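Side-chain contacts in early 35 kDa protein (Autographa californica nucleopolyhedrovirus, PDB 1P35), which blocks caspases and so suppresses the apoptosis that infected insect host cells launch against the virus, and also inhibits the host RNA interference response: residues 3-8 with 121-126; 231-236 with 240-245. All coordinates share one frame; numbering follows the deposited sequence.

From the N terminus, the chain leaves strand 2-4 at residues 3-8 and runs through several strands and two helices before the turn at 121-126 returns to it; interaction 1 thus closes a long loop of 112 residues, tying the N-terminal strand end to the turn between helices 110-120 and 126-135. Interaction 2 opens only after that loop is shut and joins neighbours in sequence, the paired strands 227-234 and 238-249 of a beta hairpin. The two contacts therefore follow in series, neither nesting nor crossing. The centres of interaction 1 and interaction 2 are about 40 Å apart, on opposite sides of the chain's centre.

Interaction 1: residues 3-8 with 121-126; sequences IFPVEI and HDYTDK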
loop_
_atom_site.group_PDB
_atom_site.type_symbol
_atom_site.label_atom_id
_atom_site.label_comp_id
_atom_site.label_asym_id
_atom_site.label_seq_id
_atom_site.Cartn_x
_atom_site.Cartn_y
_atom_site.Cartn_z
ATOM N N ILE A 3 6.112 12.754 25.388
ATOM C CA ILE A 3 5.158 13.726 24.859
ATOM C C ILE A 3 4.561 14.698 25.853
ATOM O O ILE A 3 4.257 14.342 26.985
ATOM C CB ILE A 3 4.052 12.963 24.123
ATOM C CG1 ILE A 3 4.706 12.159 22.982
ATOM C CG2 ILE A 3 2.982 13.906 23.601
ATOM C CD1 ILE A 3 3.712 11.394 22.097
ATOM N N PHE A 4 4.399 15.940 25.410
ATOM C CA PHE A 4 3.824 17.010 26.234
ATOM C C PHE A 4 2.902 17.782 25.315
ATOM O O PHE A 4 3.195 17.931 24.136
ATOM C CB PHE A 4 4.911 17.989 26.722
ATOM C CG PHE A 4 4.364 19.163 27.493
ATOM C CD1 PHE A 4 4.107 19.051 28.852
ATOM C CD2 PHE A 4 3.957 20.327 26.824
ATOM C CE1 PHE A 4 3.430 20.077 29.541
ATOM C CE2 PHE A 4 3.278 21.366 27.489
ATOM C CZ PHE A 4 3.010 21.233 28.856
ATOM N N PRO A 5 1.732 18.212 25.792
ATOM C CA PRO A 5 1.013 18.081 27.058
ATOM C C PRO A 5 0.917 16.595 27.380
ATOM O O PRO A 5 0.924 15.781 26.469
ATOM C CB PRO A 5 -0.354 18.644 26.713
ATOM C CG PRO A 5 0.005 19.770 25.763
ATOM C CD PRO A 5 0.957 19.033 24.844
ATOM N N VAL A 6 0.779 16.239 28.653
ATOM C CA VAL A 6 0.725 14.824 29.003
ATOM C C VAL A 6 -0.587 14.079 28.728
ATOM O O VAL A 6 -0.638 12.850 28.792
ATOM C CB VAL A 6 1.138 14.615 30.471
ATOM C CG1 VAL A 6 2.622 14.977 30.648
ATOM C CG2 VAL A 6 0.257 15.479 31.380
ATOM N N GLU A 7 -1.651 14.804 28.429
ATOM C CA GLU A 7 -2.915 14.138 28.124
ATOM C C GLU A 7 -2.691 13.263 26.870
ATOM O O GLU A 7 -2.731 12.041 26.930
ATOM C CB GLU A 7 -4.001 15.197 27.842
ATOM C CG GLU A 7 -3.607 16.178 26.718
ATOM C CD GLU A 7 -4.616 17.279 26.449
ATOM O OE1 GLU A 7 -5.785 16.950 26.148
ATOM O OE2 GLU A 7 -4.226 18.470 26.526
ATOM N N ILE A 8 -2.424 13.949 25.758
ATOM C CA ILE A 8 -2.188 13.397 24.433
ATOM C C ILE A 8 -2.189 11.893 24.269
ATOM O O ILE A 8 -1.391 11.211 24.883
ATOM C CB ILE A 8 -0.864 13.917 23.842
ATOM C CG1 ILE A 8 -0.869 15.441 23.810
ATOM C CG2 ILE A 8 -0.703 13.377 22.417
ATOM C CD1 ILE A 8 -1.961 15.993 22.931
ATOM N N HIS A 121 6.297 28.219 22.662
ATOM C CA HIS A 121 5.137 27.494 22.116
ATOM C C HIS A 121 3.841 27.829 22.818
ATOM O O HIS A 121 2.838 27.116 22.726
ATOM C CB HIS A 121 5.426 25.983 22.108
ATOM C CG HIS A 121 6.529 25.630 21.175
ATOM N ND1 HIS A 121 6.466 25.931 19.834
ATOM C CD2 HIS A 121 7.765 25.120 21.392
ATOM C CE1 HIS A 121 7.611 25.619 19.256
ATOM N NE2 HIS A 121 8.422 25.131 20.180
ATOM N N ASP A 122 3.894 28.961 23.499
ATOM C CA ASP A 122 2.777 29.527 24.218
ATOM C C ASP A 122 2.378 28.765 25.486
ATOM O O ASP A 122 1.243 28.905 25.961
ATOM C CB ASP A 122 1.580 29.677 23.275
ATOM C CG ASP A 122 0.641 30.793 23.702
ATOM O OD1 ASP A 122 1.007 31.595 24.594
ATOM O OD2 ASP A 122 -0.465 30.879 23.125
ATOM N N TYR A 123 3.272 27.929 26.017
ATOM C CA TYR A 123 2.953 27.257 27.274
ATOM C C TYR A 123 3.666 28.063 28.334
ATOM O O TYR A 123 4.892 27.964 28.484
ATOM C CB TYR A 123 3.430 25.795 27.308
ATOM C CG TYR A 123 2.665 24.877 26.377
ATOM C CD1 TYR A 123 1.424 24.362 26.745
ATOM C CD2 TYR A 123 3.169 24.541 25.128
ATOM C CE1 TYR A 123 0.714 23.538 25.894
ATOM C CE2 TYR A 123 2.461 23.710 24.262
ATOM C CZ TYR A 123 1.235 23.213 24.652
ATOM O OH TYR A 123 0.526 22.399 23.800
ATOM N N THR A 124 2.899 28.869 29.071
ATOM C CA THR A 124 3.477 29.727 30.100
ATOM C C THR A 124 2.966 29.569 31.524
ATOM O O THR A 124 3.598 30.045 32.456
ATOM C CB THR A 124 3.331 31.203 29.728
ATOM O OG1 THR A 124 1.936 31.527 29.652
ATOM C CG2 THR A 124 3.986 31.485 28.363
ATOM N N ASP A 125 1.836 28.913 31.718
ATOM C CA ASP A 125 1.320 28.755 33.075
ATOM C C ASP A 125 2.220 27.858 33.920
ATOM O O ASP A 125 3.005 27.066 33.390
ATOM C CB ASP A 125 -0.109 28.206 33.027
ATOM C CG ASP A 125 -0.226 26.944 32.199
ATOM O OD1 ASP A 125 0.166 26.972 31.010
ATOM O OD2 ASP A 125 -0.723 25.928 32.735
ATOM N N LYS A 126 2.118 27.975 35.237
ATOM C CA LYS A 126 2.958 27.150 36.090
ATOM C C LYS A 126 2.532 25.681 35.975
ATOM O O LYS A 126 3.364 24.773 36.015
ATOM C CB LYS A 126 2.872 27.617 37.549
ATOM C CG LYS A 126 4.100 27.216 38.388
ATOM C CD LYS A 126 3.978 27.599 39.864
ATOM C CE LYS A 126 2.821 26.834 40.532
ATOM N NZ LYS A 126 2.735 27.024 42.027
#
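The ring of Y123 receives the edge of the F4 ring on one of its faces, in a T-shaped (edge-to-face) stack. F4 CE2 stands 3.5 Å above the plane of the tyrosine ring, over its centre, so that this one C-H corner of the phenylalanine is within about 4 Å of all six ring carbons of Y123. The nearest of them to F4 CE2 is Y123 CD1, at 3.6 Å. Seen from the other partner, Y123 CD1 lies at the F4 edge, close to the phenylalanine plane. The ring planes are 83° apart and the centroids of F4 and Y123 are separated by 5.0 Å.

P5 continues the contact at the phenolic end of the tyrosine. Its CG sits 3.3 Å from Y123 OH, and the proline crosses the tyrosine side chain at roughly a right angle. The peptide bond between F4 and P5 is cis, and both side chains meet the one tyrosine. F4 carries CG anti to its own nitrogen (chi1 176°), which sends the ring out from the strand end toward the turn.

Y123 belongs to the connection between helices 110-120 and 126-135, right after the Schellman motif that ends the first helix, in which Y123 N bonds to L118 O, and shortly before D125, the N-cap of the second. The Y123 hydroxyl is hydrogen-bonded to P41 O, so the polar end of the tyrosine is satisfied beside apolar P5, and the inter-helix turn is tied to the lead-in of strand 42-48, which pairs with strand 2-4. S128 touches both F4 and Y123, bringing helix 126-135 against the aromatic pair.

Interaction 2: residues 231-236 with 240-245; sequences YNEASK and MIYKAL
Antiparallel strand pairing joins 231-236 to 240-245 across the hairpin of strands 227-234 and 238-249. Y231 and Y242 form one hydrogen-bonded pair, E233 and M240 another; the bond from M240 N to E233 O is 2.8 Å long and almost straight, at 178°. Between them the non-hydrogen-bonded pair N232-I241 brings I241 CA to 3.2 Å from Y231 O in a C-H...O contact.

On the face shared by Y231, E233, M240 and Y242, the two tyrosine rings lie nearly parallel, 6° apart, and slid so that they barely overlap, yet they touch closely, with Y231 CD1 3.3 Å from Y242 CE2. Y231 CB also makes a CH-pi contact over the Y242 face, 3.6 Å from its ring centroid, and Y242 OH sits over the rim of the Y231 ring. Strand 259-271 flanks 238-249 on its other side, and its K262 bonds to Y242 OH and makes a cation-pi contact with Y231. Y242 OH also donates to E233 OE1 at 2.9 Å, arriving from above the carboxylate plane. Near the turn, M240 bends at chi2 and chi3, bringing CE to 3.4 Å from E233 O; its approach to poorly ordered S235 is uncertain. On the opposite face, N232 OD1 rests 3.7 Å from I241 CG1, beside helix 206-215.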
loop_
_atom_site.group_PDB
_atom_site.type_symbol
_atom_site.label_atom_id
_atom_site.label_comp_id
_atom_site.label_asym_id
_atom_site.label_seq_id
_atom_site.Cartn_x
_atom_site.Cartn_y
_atom_site.Cartn_z
ATOM N N TYR A 231 10.542 -16.821 25.180
ATOM C CA TYR A 231 11.580 -17.389 24.327
ATOM C C TYR A 231 12.912 -16.666 24.296
ATOM O O TYR A 231 12.975 -15.438 24.193
ATOM C CB TYR A 231 11.109 -17.478 22.876
ATOM C CG TYR A 231 10.009 -18.478 22.612
ATOM C CD1 TYR A 231 8.681 -18.131 22.827
ATOM C CD2 TYR A 231 10.301 -19.811 22.230
ATOM C CE1 TYR A 231 7.634 -19.056 22.691
ATOM C CE2 TYR A 231 9.249 -20.779 22.083
ATOM C CZ TYR A 231 7.911 -20.372 22.323
ATOM O OH TYR A 231 6.859 -21.228 22.206
ATOM N N ASN A 232 13.985 -17.445 24.360
ATOM C CA ASN A 232 15.331 -16.909 24.251
ATOM C C ASN A 232 16.012 -17.958 23.360
ATOM O O ASN A 232 16.723 -18.845 23.838
ATOM C CB ASN A 232 16.012 -16.827 25.603
ATOM C CG ASN A 232 17.260 -15.955 25.576
ATOM O OD1 ASN A 232 17.956 -15.859 24.544
ATOM N ND2 ASN A 232 17.562 -15.323 26.707
ATOM N N GLU A 233 15.743 -17.837 22.057
ATOM C CA GLU A 233 16.217 -18.749 21.027
ATOM C C GLU A 233 17.224 -18.178 20.020
ATOM O O GLU A 233 17.346 -16.965 19.802
ATOM C CB GLU A 233 15.033 -19.271 20.200
ATOM C CG GLU A 233 13.854 -19.854 20.948
ATOM C CD GLU A 233 12.703 -20.281 20.005
ATOM O OE1 GLU A 233 12.313 -19.516 19.069
ATOM O OE2 GLU A 233 12.168 -21.386 20.219
ATOM N N ALA A 234 17.908 -19.104 19.363
ATOM C CA ALA A 234 18.883 -18.766 18.352
ATOM C C ALA A 234 18.791 -19.774 17.224
ATOM O O ALA A 234 18.832 -20.979 17.475
ATOM C CB ALA A 234 20.275 -18.799 18.941
ATOM N N SER A 235 18.614 -19.288 15.996
ATOM C CA SER A 235 18.625 -20.175 14.837
ATOM C C SER A 235 19.971 -19.845 14.162
ATOM O O SER A 235 20.825 -19.161 14.762
ATOM C CB SER A 235 17.442 -19.928 13.888
ATOM O OG SER A 235 17.509 -18.663 13.261
ATOM N N LYS A 236 20.167 -20.334 12.939
ATOM C CA LYS A 236 21.415 -20.134 12.194
ATOM C C LYS A 236 21.986 -18.718 12.292
ATOM O O LYS A 236 23.054 -18.492 12.867
ATOM C CB LYS A 236 21.202 -20.524 10.715
ATOM N N MET A 240 16.369 -14.606 18.716
ATOM C CA MET A 240 15.002 -14.202 18.957
ATOM C C MET A 240 14.706 -14.248 20.443
ATOM O O MET A 240 14.813 -15.314 21.100
ATOM C CB MET A 240 13.998 -15.123 18.201
ATOM C CG MET A 240 14.139 -15.169 16.706
ATOM S SD MET A 240 14.653 -16.809 16.053
ATOM C CE MET A 240 16.318 -16.869 16.559
ATOM N N ILE A 241 14.312 -13.092 20.967
ATOM C CA ILE A 241 13.994 -12.959 22.368
ATOM C C ILE A 241 12.585 -12.331 22.375
ATOM O O ILE A 241 12.426 -11.161 22.108
ATOM C CB ILE A 241 15.094 -12.092 23.049
ATOM C CG1 ILE A 241 16.439 -12.860 23.050
ATOM C CG2 ILE A 241 14.745 -11.760 24.481
ATOM C CD1 ILE A 241 17.630 -12.005 23.571
ATOM N N TYR A 242 11.570 -13.134 22.698
ATOM C CA TYR A 242 10.191 -12.671 22.638
ATOM C C TYR A 242 9.216 -13.447 23.524
ATOM O O TYR A 242 9.556 -14.460 24.145
ATOM C CB TYR A 242 9.681 -12.784 21.177
ATOM C CG TYR A 242 9.681 -14.216 20.652
ATOM C CD1 TYR A 242 10.848 -14.827 20.226
ATOM C CD2 TYR A 242 8.504 -14.967 20.601
ATOM C CE1 TYR A 242 10.845 -16.158 19.753
ATOM C CE2 TYR A 242 8.500 -16.300 20.122
ATOM C CZ TYR A 242 9.683 -16.878 19.704
ATOM O OH TYR A 242 9.703 -18.181 19.241
ATOM N N LYS A 243 7.996 -12.941 23.596
ATOM C CA LYS A 243 6.955 -13.634 24.306
ATOM C C LYS A 243 5.888 -13.931 23.251
ATOM O O LYS A 243 5.798 -13.221 22.224
ATOM C CB LYS A 243 6.383 -12.782 25.417
ATOM C CG LYS A 243 7.178 -12.864 26.691
ATOM C CD LYS A 243 6.651 -11.944 27.765
ATOM C CE LYS A 243 7.382 -12.242 29.108
ATOM N NZ LYS A 243 6.780 -11.436 30.139
ATOM N N ALA A 244 5.105 -14.985 23.493
ATOM C CA ALA A 244 4.054 -15.358 22.576
ATOM C C ALA A 244 2.874 -15.850 23.381
ATOM O O ALA A 244 3.045 -16.392 24.463
ATOM C CB ALA A 244 4.542 -16.473 21.613
ATOM N N LEU A 245 1.684 -15.693 22.828
ATOM C CA LEU A 245 0.472 -16.126 23.472
ATOM C C LEU A 245 0.198 -17.448 22.798
ATOM O O LEU A 245 0.190 -17.528 21.549
ATOM C CB LEU A 245 -0.674 -15.171 23.187
ATOM C CG LEU A 245 -1.979 -15.624 23.847
ATOM C CD1 LEU A 245 -1.908 -15.470 25.401
ATOM C CD2 LEU A 245 -3.088 -14.778 23.321
#